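Local coordinates for oxidoreductase (Azotobacter vinelandii, PDB 7D5M), which binds NAD+ and, as a homologue of inositol dehydrogenase in the Gfo/Idh/MocA family, probably catalyses NAD-dependent oxidation of a polyol or sugar-like substrate, at residues D36-L41 with R339-M344; C118-E123 with W372-V377; G270-V275 with E283-H288. All coordinates share one frame; numbering follows the deposited sequence.

Interaction 1 of 3, residues D36-L41 with R339-M344; sequences DQSFAL and RFAMAM
F39 pushes the end of its ring against helix 339-344, where A341, M344 and F340 meet it. The A341 methyl comes closest, its CB 3.6 Å from F39 CE1. On the other side of the ring tip comes the thioether: M344 SD is 3.7 Å from F39 CE2 and sits 78° off the ring normal, an edge-on Met-aromatic contact. The extended M344 chain crosses the phenylalanine side chain at about a right angle and brings its terminal CE within 4.1 Å of F39 CZ. F39 has CG anti to the carbonyl carbon (chi1 -65°), which swings the ring end toward the helix although its CB points past it. Away from these two contacts the fit is less close. F340 CB approaches F39 CZ only to 4.3 Å, its own ring leading away toward V112, and S38 CB lies alongside A341 CB at 3.9 Å. On the looser side, the partly exposed D36 bonds instead to R320 and, at the interface, to Y27 of the second subunit. Strand 39-41 and the helix run nearly perpendicular (101°), their axes 10.9 Å apart. A serine in place of F39 would probably leave A341 CB and M344 SD facing a gap between strand and helix, and set the thioether free to turn. W14 and Y337 also meet the F39 ring, extending this apolar layer between the edge strand of the Rossmann sheet and a helix of the C-terminal part. The chemistry of the join is therefore van der Waals and sulfur-aromatic, relying on shape rather than on polar bonds between the two segments.

Interaction 2 of 3, residues C118-E123 with W372-V377; sequences CFTLEE and WVERCV
E374, on helix 372-377, points its carboxylate at the first turn of helix 121-123, where L121 N donates to E374 OE2 over 2.9 Å in a nearly straight bond (164°). This helix opens with a capping box, T120 and E123, in the NAD-binding Rossmann domain, so the carboxylate engages an amide at a helix N terminus, an end whose dipole would probably favour a negative charge. The amide comes from above the carboxylate plane, 37° out of it. OE2 also lies 3.3 Å from T120 CA, while OE1 rests 3.6 Å from L121 CB. E374 reaches across with CG anti to its own nitrogen (chi1 -173°) and the rest of its chain extended.

Beside it, R375 bends at chi2 and brings NH2 within 4.1 Å of L121 CD2; its NE is held by the carbonyl of Y389 near the C terminus. The second shell fixes the loop that presents L121. E123 N donates to T120 OG1, and F119, just before the cap, packs on the NAD-binding residue N94. E123 returns its carboxylate to the cap, its OE1 accepting from both T120 N and T120 OG1, each at 3.2 Å.

Interaction 3 of 3, residues G270-V275 with E283-H288; sequences GQKIRV and EWWDEH
K272 and W285 form a non-hydrogen-bonded pair, their side chains side by side on one face of the sheet. K272 CE sits 3.5 Å from the centroid of the W285 five-membered ring, almost exactly on its normal, a CH-pi contact; K272 NZ lies beyond it over the same face, 4.5 Å from that centroid, adding a cation-pi interaction. E287 CB and H288 CD2 cover the opposite face, sandwiching the indole.

Backbone bonds join the hydrogen-bonded pair of I273 and W284 in both directions, and D286 N continues the pattern to Q271 O.

Polar side chains add to them. R274 NH1 forms a salt bridge with E283 OE1 at 2.9 Å, the guanidinium and carboxylate planes 83° apart; R274 NH2 pairs with E295, and its NE with N264 of the third subunit. Q271 NE2 donates to D286 OD2 at 3.2 Å, coming from above the carboxylate plane, while Q271 N reaches D286 OD1; H269 ND1 also bonds that OD2. E287 OE2 is gripped twice, from opposite faces of its plane, by G270 N at 2.9 Å and by W285 NE1 at 3.0 Å. With CG anti to its nitrogen (chi1 176°), W285 carries its indole alongside the lysine chain, and the bond to E287 probably restrains its rotation.

Apolar contact is slight: I273 CG2 lies 4.2 Å from W284 CB on the other face, which turns toward helix 202-217. The whole is an antiparallel beta hairpin in the mixed sheet of the C-terminal alpha/beta domain, its second strand leaving through a type I turn from W285 to H288.

Overall arrangement
From the N terminus, the chain first leaves strand 39-45 at the edge of the parallel Rossmann sheet, and interaction 1 brings helix 329-349 back to it after some 300 residues. Residues 118-123, farther along the same nucleotide-binding domain, open the loop that interaction 2 closes at helix 363-381. These two long loops cross, and each joins the Rossmann domain to helices of the C-terminal part, on opposite sides of the chain's centre. Interaction 3 is short-range, a hairpin of the mixed sheet lying within both loops. The three contacts do not touch: their centres are about 25 to 30 Å apart. Interactions 1 and 3 also reach the second subunit.

Interaction 1 of 3, residues D36-L41 with R339-M344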
# COMPACT_ATOMS: atom_id res chain seq x y z
N ASP A 36 26.04 1.61 -22.25
CA ASP A 36 25.73 2.54 -23.37
C ASP A 36 27.00 3.25 -23.86
O ASP A 36 26.89 4.40 -24.31
CB ASP A 36 24.69 3.59 -22.97
CG ASP A 36 23.42 3.00 -22.38
OD1 ASP A 36 23.08 1.86 -22.76
OD2 ASP A 36 22.80 3.68 -21.54
N GLN A 37 28.15 2.59 -23.77
CA GLN A 37 29.41 3.07 -24.39
C GLN A 37 29.85 4.39 -23.73
O GLN A 37 30.47 5.21 -24.44
CB GLN A 37 29.21 3.28 -25.90
CG GLN A 37 28.51 2.13 -26.62
CD GLN A 37 28.33 2.41 -28.10
OE1 GLN A 37 29.28 2.31 -28.88
NE2 GLN A 37 27.12 2.77 -28.50
N SER A 38 29.56 4.62 -22.44
CA SER A 38 29.93 5.90 -21.76
C SER A 38 31.41 5.91 -21.40
O SER A 38 32.14 6.88 -21.77
CB SER A 38 29.08 6.15 -20.54
OG SER A 38 27.74 6.48 -20.92
N PHE A 39 31.85 4.88 -20.68
CA PHE A 39 33.23 4.71 -20.18
C PHE A 39 33.74 3.32 -20.57
O PHE A 39 32.92 2.38 -20.73
CB PHE A 39 33.29 4.87 -18.66
CG PHE A 39 32.96 6.24 -18.15
CD1 PHE A 39 31.64 6.65 -18.02
CD2 PHE A 39 33.96 7.14 -17.82
CE1 PHE A 39 31.34 7.92 -17.56
CE2 PHE A 39 33.65 8.41 -17.34
CZ PHE A 39 32.34 8.80 -17.23
N ALA A 40 35.06 3.18 -20.69
CA ALA A 40 35.77 1.90 -20.84
C ALA A 40 36.75 1.74 -19.68
O ALA A 40 37.61 2.63 -19.51
CB ALA A 40 36.48 1.86 -22.17
N LEU A 41 36.62 0.65 -18.93
CA LEU A 41 37.49 0.35 -17.77
C LEU A 41 38.79 -0.27 -18.28
O LEU A 41 38.79 -1.48 -18.66
CB LEU A 41 36.78 -0.59 -16.80
CG LEU A 41 37.58 -0.94 -15.55
CD1 LEU A 41 37.83 0.30 -14.71
CD2 LEU A 41 36.86 -2.01 -14.74
N ARG A 339 25.69 11.33 -18.20
CA ARG A 339 25.81 12.81 -18.12
C ARG A 339 27.25 13.17 -17.74
O ARG A 339 27.80 14.15 -18.30
CB ARG A 339 24.79 13.39 -17.14
CG ARG A 339 23.36 13.32 -17.64
CD ARG A 339 22.43 13.87 -16.58
NE ARG A 339 21.08 14.13 -17.04
CZ ARG A 339 20.17 13.20 -17.27
NH1 ARG A 339 20.47 11.92 -17.11
NH2 ARG A 339 18.95 13.55 -17.66
N PHE A 340 27.84 12.44 -16.80
CA PHE A 340 29.27 12.63 -16.44
C PHE A 340 30.12 12.52 -17.71
O PHE A 340 30.96 13.42 -17.94
CB PHE A 340 29.75 11.64 -15.38
CG PHE A 340 29.09 11.72 -14.03
CD1 PHE A 340 28.54 12.90 -13.57
CD2 PHE A 340 29.03 10.61 -13.21
CE1 PHE A 340 27.94 12.97 -12.32
CE2 PHE A 340 28.43 10.68 -11.96
CZ PHE A 340 27.89 11.86 -11.52
N ALA A 341 29.93 11.47 -18.51
CA ALA A 341 30.70 11.22 -19.75
C ALA A 341 30.48 12.38 -20.73
O ALA A 341 31.45 12.89 -21.30
CB ALA A 341 30.33 9.89 -20.35
N MET A 342 29.23 12.80 -20.94
CA MET A 342 28.95 13.92 -21.88
C MET A 342 29.65 15.20 -21.40
O MET A 342 30.19 15.94 -22.25
CB MET A 342 27.45 14.18 -22.01
CG MET A 342 26.75 13.06 -22.76
SD MET A 342 24.97 13.35 -22.91
CE MET A 342 24.94 14.54 -24.25
N ALA A 343 29.66 15.47 -20.09
CA ALA A 343 30.25 16.70 -19.51
C ALA A 343 31.77 16.66 -19.70
O ALA A 343 32.37 17.70 -20.07
CB ALA A 343 29.88 16.82 -18.05
N MET A 344 32.39 15.51 -19.45
CA MET A 344 33.85 15.32 -19.58
C MET A 344 34.25 15.52 -21.05
O MET A 344 35.19 16.30 -21.32
CB MET A 344 34.26 13.93 -19.11
CG MET A 344 34.08 13.76 -17.62
SD MET A 344 34.36 12.06 -17.12
CE MET A 344 33.88 12.16 -15.39

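Interaction 2 of 3, residues C118-E123 with W372-V377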
# COMPACT_ATOMS: atom_id res chain seq x y z
N CYS A 118 34.78 14.85 1.20
CA CYS A 118 35.84 14.93 2.24
C CYS A 118 35.20 15.24 3.60
O CYS A 118 33.96 15.37 3.66
CB CYS A 118 36.85 16.00 1.86
SG CYS A 118 36.07 17.58 1.44
N PHE A 119 36.03 15.34 4.64
CA PHE A 119 35.60 15.48 6.06
C PHE A 119 35.22 16.94 6.38
O PHE A 119 34.26 17.15 7.14
CB PHE A 119 36.71 15.07 7.04
CG PHE A 119 37.07 13.61 7.09
CD1 PHE A 119 36.33 12.64 6.44
CD2 PHE A 119 38.16 13.19 7.86
CE1 PHE A 119 36.67 11.30 6.53
CE2 PHE A 119 38.50 11.85 7.94
CZ PHE A 119 37.75 10.91 7.27
N THR A 120 35.96 17.93 5.87
CA THR A 120 35.82 19.34 6.33
C THR A 120 35.46 20.27 5.17
O THR A 120 35.87 20.00 4.03
CB THR A 120 37.08 19.87 7.02
OG1 THR A 120 38.09 20.13 6.05
CG2 THR A 120 37.63 18.94 8.08
N LEU A 121 34.74 21.34 5.48
CA LEU A 121 34.36 22.37 4.50
C LEU A 121 35.62 23.01 3.92
O LEU A 121 35.65 23.28 2.71
CB LEU A 121 33.45 23.39 5.19
CG LEU A 121 32.93 24.54 4.32
CD1 LEU A 121 32.22 24.01 3.09
CD2 LEU A 121 32.01 25.44 5.13
N GLU A 122 36.66 23.23 4.73
CA GLU A 122 37.89 23.90 4.24
C GLU A 122 38.54 23.01 3.15
O GLU A 122 38.94 23.55 2.11
CB GLU A 122 38.82 24.25 5.40
CG GLU A 122 40.15 24.85 4.95
CD GLU A 122 40.89 25.70 5.98
OE1 GLU A 122 41.95 25.25 6.48
OE2 GLU A 122 40.43 26.84 6.25
N GLU A 123 38.58 21.69 3.35
CA GLU A 123 39.07 20.71 2.35
C GLU A 123 38.19 20.76 1.10
O GLU A 123 38.72 20.73 -0.02
CB GLU A 123 39.02 19.27 2.89
CG GLU A 123 40.19 18.87 3.76
CD GLU A 123 40.00 17.48 4.33
OE1 GLU A 123 38.97 17.25 4.99
OE2 GLU A 123 40.86 16.61 4.11
N TRP A 372 26.74 21.00 5.04
CA TRP A 372 25.55 20.65 5.85
C TRP A 372 25.96 19.76 7.02
O TRP A 372 25.57 20.05 8.16
CB TRP A 372 24.47 19.99 4.99
CG TRP A 372 23.21 19.65 5.73
CD1 TRP A 372 22.16 20.47 5.99
CD2 TRP A 372 22.84 18.35 6.21
NE1 TRP A 372 21.16 19.78 6.64
CE2 TRP A 372 21.56 18.47 6.79
CE3 TRP A 372 23.47 17.10 6.23
CZ2 TRP A 372 20.88 17.39 7.35
CZ3 TRP A 372 22.81 16.03 6.80
CH2 TRP A 372 21.53 16.18 7.36
N VAL A 373 26.73 18.70 6.76
CA VAL A 373 27.18 17.76 7.83
C VAL A 373 27.95 18.57 8.87
O VAL A 373 27.73 18.37 10.07
CB VAL A 373 28.02 16.60 7.26
CG1 VAL A 373 28.72 15.82 8.36
CG2 VAL A 373 27.15 15.68 6.41
N GLU A 374 28.85 19.46 8.43
CA GLU A 374 29.73 20.20 9.37
C GLU A 374 28.87 21.08 10.29
O GLU A 374 29.13 21.06 11.52
CB GLU A 374 30.79 21.00 8.60
CG GLU A 374 31.82 21.64 9.49
CD GLU A 374 33.09 22.04 8.75
OE1 GLU A 374 33.40 23.24 8.74
OE2 GLU A 374 33.75 21.15 8.18
N ARG A 375 27.89 21.80 9.75
CA ARG A 375 26.98 22.68 10.52
C ARG A 375 26.16 21.83 11.50
O ARG A 375 26.00 22.26 12.65
CB ARG A 375 26.07 23.50 9.62
CG ARG A 375 26.79 24.62 8.88
CD ARG A 375 27.13 25.80 9.77
NE ARG A 375 27.99 26.68 9.00
CZ ARG A 375 29.32 26.56 8.90
NH1 ARG A 375 29.96 25.62 9.56
NH2 ARG A 375 30.00 27.40 8.14
N CYS A 376 25.65 20.68 11.05
CA CYS A 376 24.86 19.75 11.91
C CYS A 376 25.73 19.30 13.09
O CYS A 376 25.26 19.35 14.25
CB CYS A 376 24.34 18.55 11.14
SG CYS A 376 22.97 18.95 10.02
N VAL A 377 26.97 18.90 12.83
CA VAL A 377 27.89 18.42 13.90
C VAL A 377 28.14 19.58 14.87
O VAL A 377 28.10 19.35 16.10
CB VAL A 377 29.18 17.81 13.32
CG1 VAL A 377 30.21 17.53 14.40
CG2 VAL A 377 28.87 16.53 12.55

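Interaction 3 of 3, residues G270-V275 with E283-H288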
# COMPACT_ATOMS: atom_id res chain seq x y z
N GLY A 270 13.98 3.30 3.66
CA GLY A 270 13.19 4.40 4.23
C GLY A 270 13.76 5.74 3.83
O GLY A 270 13.82 6.62 4.69
N GLN A 271 14.19 5.90 2.58
CA GLN A 271 14.56 7.24 2.07
C GLN A 271 13.32 7.87 1.43
O GLN A 271 12.85 7.35 0.42
CB GLN A 271 15.72 7.20 1.07
CG GLN A 271 16.15 8.60 0.68
CD GLN A 271 17.18 8.68 -0.42
OE1 GLN A 271 17.62 9.77 -0.76
NE2 GLN A 271 17.56 7.54 -0.99
N LYS A 272 12.81 8.94 2.02
CA LYS A 272 11.59 9.60 1.53
C LYS A 272 11.82 11.11 1.53
O LYS A 272 12.54 11.62 2.40
CB LYS A 272 10.38 9.20 2.38
CG LYS A 272 10.16 7.69 2.52
CD LYS A 272 9.07 7.27 3.51
CE LYS A 272 8.54 5.88 3.19
NZ LYS A 272 7.76 5.28 4.29
N ILE A 273 11.19 11.79 0.59
CA ILE A 273 11.15 13.27 0.59
C ILE A 273 9.72 13.69 0.29
O ILE A 273 9.13 13.20 -0.67
CB ILE A 273 12.17 13.90 -0.37
CG1 ILE A 273 12.03 15.43 -0.38
CG2 ILE A 273 12.07 13.32 -1.77
CD1 ILE A 273 13.24 16.14 -0.90
N ARG A 274 9.16 14.52 1.16
CA ARG A 274 7.81 15.09 0.95
C ARG A 274 7.99 16.61 0.89
O ARG A 274 8.54 17.18 1.84
CB ARG A 274 6.85 14.69 2.07
CG ARG A 274 5.43 15.21 1.88
CD ARG A 274 4.49 14.76 2.98
NE ARG A 274 3.12 15.20 2.75
CZ ARG A 274 2.23 14.59 1.97
NH1 ARG A 274 2.53 13.47 1.33
NH2 ARG A 274 1.02 15.10 1.85
N VAL A 275 7.59 17.21 -0.21
CA VAL A 275 7.60 18.68 -0.36
C VAL A 275 6.15 19.14 -0.23
O VAL A 275 5.31 18.66 -1.00
CB VAL A 275 8.22 19.12 -1.69
CG1 VAL A 275 8.24 20.64 -1.80
CG2 VAL A 275 9.61 18.54 -1.88
N GLU A 283 5.46 13.45 -2.85
CA GLU A 283 6.27 12.58 -1.97
C GLU A 283 6.85 11.42 -2.78
O GLU A 283 6.12 10.79 -3.55
CB GLU A 283 5.46 12.08 -0.78
CG GLU A 283 6.31 11.27 0.20
CD GLU A 283 5.61 10.90 1.50
OE1 GLU A 283 4.66 11.60 1.88
OE2 GLU A 283 6.03 9.91 2.13
N TRP A 284 8.13 11.16 -2.57
CA TRP A 284 8.90 10.13 -3.29
C TRP A 284 9.61 9.26 -2.27
O TRP A 284 10.10 9.80 -1.28
CB TRP A 284 9.88 10.79 -4.26
CG TRP A 284 10.64 9.83 -5.13
CD1 TRP A 284 10.22 9.29 -6.31
CD2 TRP A 284 11.97 9.33 -4.90
NE1 TRP A 284 11.19 8.47 -6.82
CE2 TRP A 284 12.28 8.49 -5.99
CE3 TRP A 284 12.92 9.48 -3.88
CZ2 TRP A 284 13.49 7.81 -6.09
CZ3 TRP A 284 14.13 8.82 -3.99
CH2 TRP A 284 14.42 8.01 -5.09
N TRP A 285 9.67 7.96 -2.54
CA TRP A 285 10.23 6.91 -1.66
C TRP A 285 11.18 6.05 -2.50
O TRP A 285 10.73 5.52 -3.53
CB TRP A 285 9.06 6.12 -1.08
CG TRP A 285 9.43 4.95 -0.23
CD1 TRP A 285 10.61 4.70 0.40
CD2 TRP A 285 8.55 3.87 0.13
NE1 TRP A 285 10.54 3.54 1.12
CE2 TRP A 285 9.29 3.00 0.97
CE3 TRP A 285 7.23 3.56 -0.17
CZ2 TRP A 285 8.74 1.83 1.50
CZ3 TRP A 285 6.68 2.40 0.34
CH2 TRP A 285 7.43 1.55 1.17
N ASP A 286 12.44 5.95 -2.10
CA ASP A 286 13.50 5.36 -2.95
C ASP A 286 13.21 3.88 -3.24
O ASP A 286 13.67 3.38 -4.29
CB ASP A 286 14.90 5.57 -2.35
CG ASP A 286 15.22 4.78 -1.09
OD1 ASP A 286 14.29 4.40 -0.35
OD2 ASP A 286 16.43 4.57 -0.84
N GLU A 287 12.47 3.18 -2.37
CA GLU A 287 12.25 1.72 -2.52
C GLU A 287 11.22 1.47 -3.63
O GLU A 287 11.13 0.34 -4.11
CB GLU A 287 11.82 1.09 -1.20
CG GLU A 287 12.91 1.15 -0.14
CD GLU A 287 12.43 0.64 1.21
OE1 GLU A 287 12.06 -0.55 1.30
OE2 GLU A 287 12.38 1.46 2.14
N HIS A 288 10.44 2.49 -3.98
CA HIS A 288 9.44 2.45 -5.06
C HIS A 288 9.67 3.67 -5.94
O HIS A 288 8.85 4.57 -5.98
CB HIS A 288 8.05 2.33 -4.45
CG HIS A 288 7.93 1.07 -3.65
ND1 HIS A 288 7.83 -0.16 -4.26
CD2 HIS A 288 8.01 0.84 -2.33
CE1 HIS A 288 7.78 -1.09 -3.33
NE2 HIS A 288 7.88 -0.51 -2.13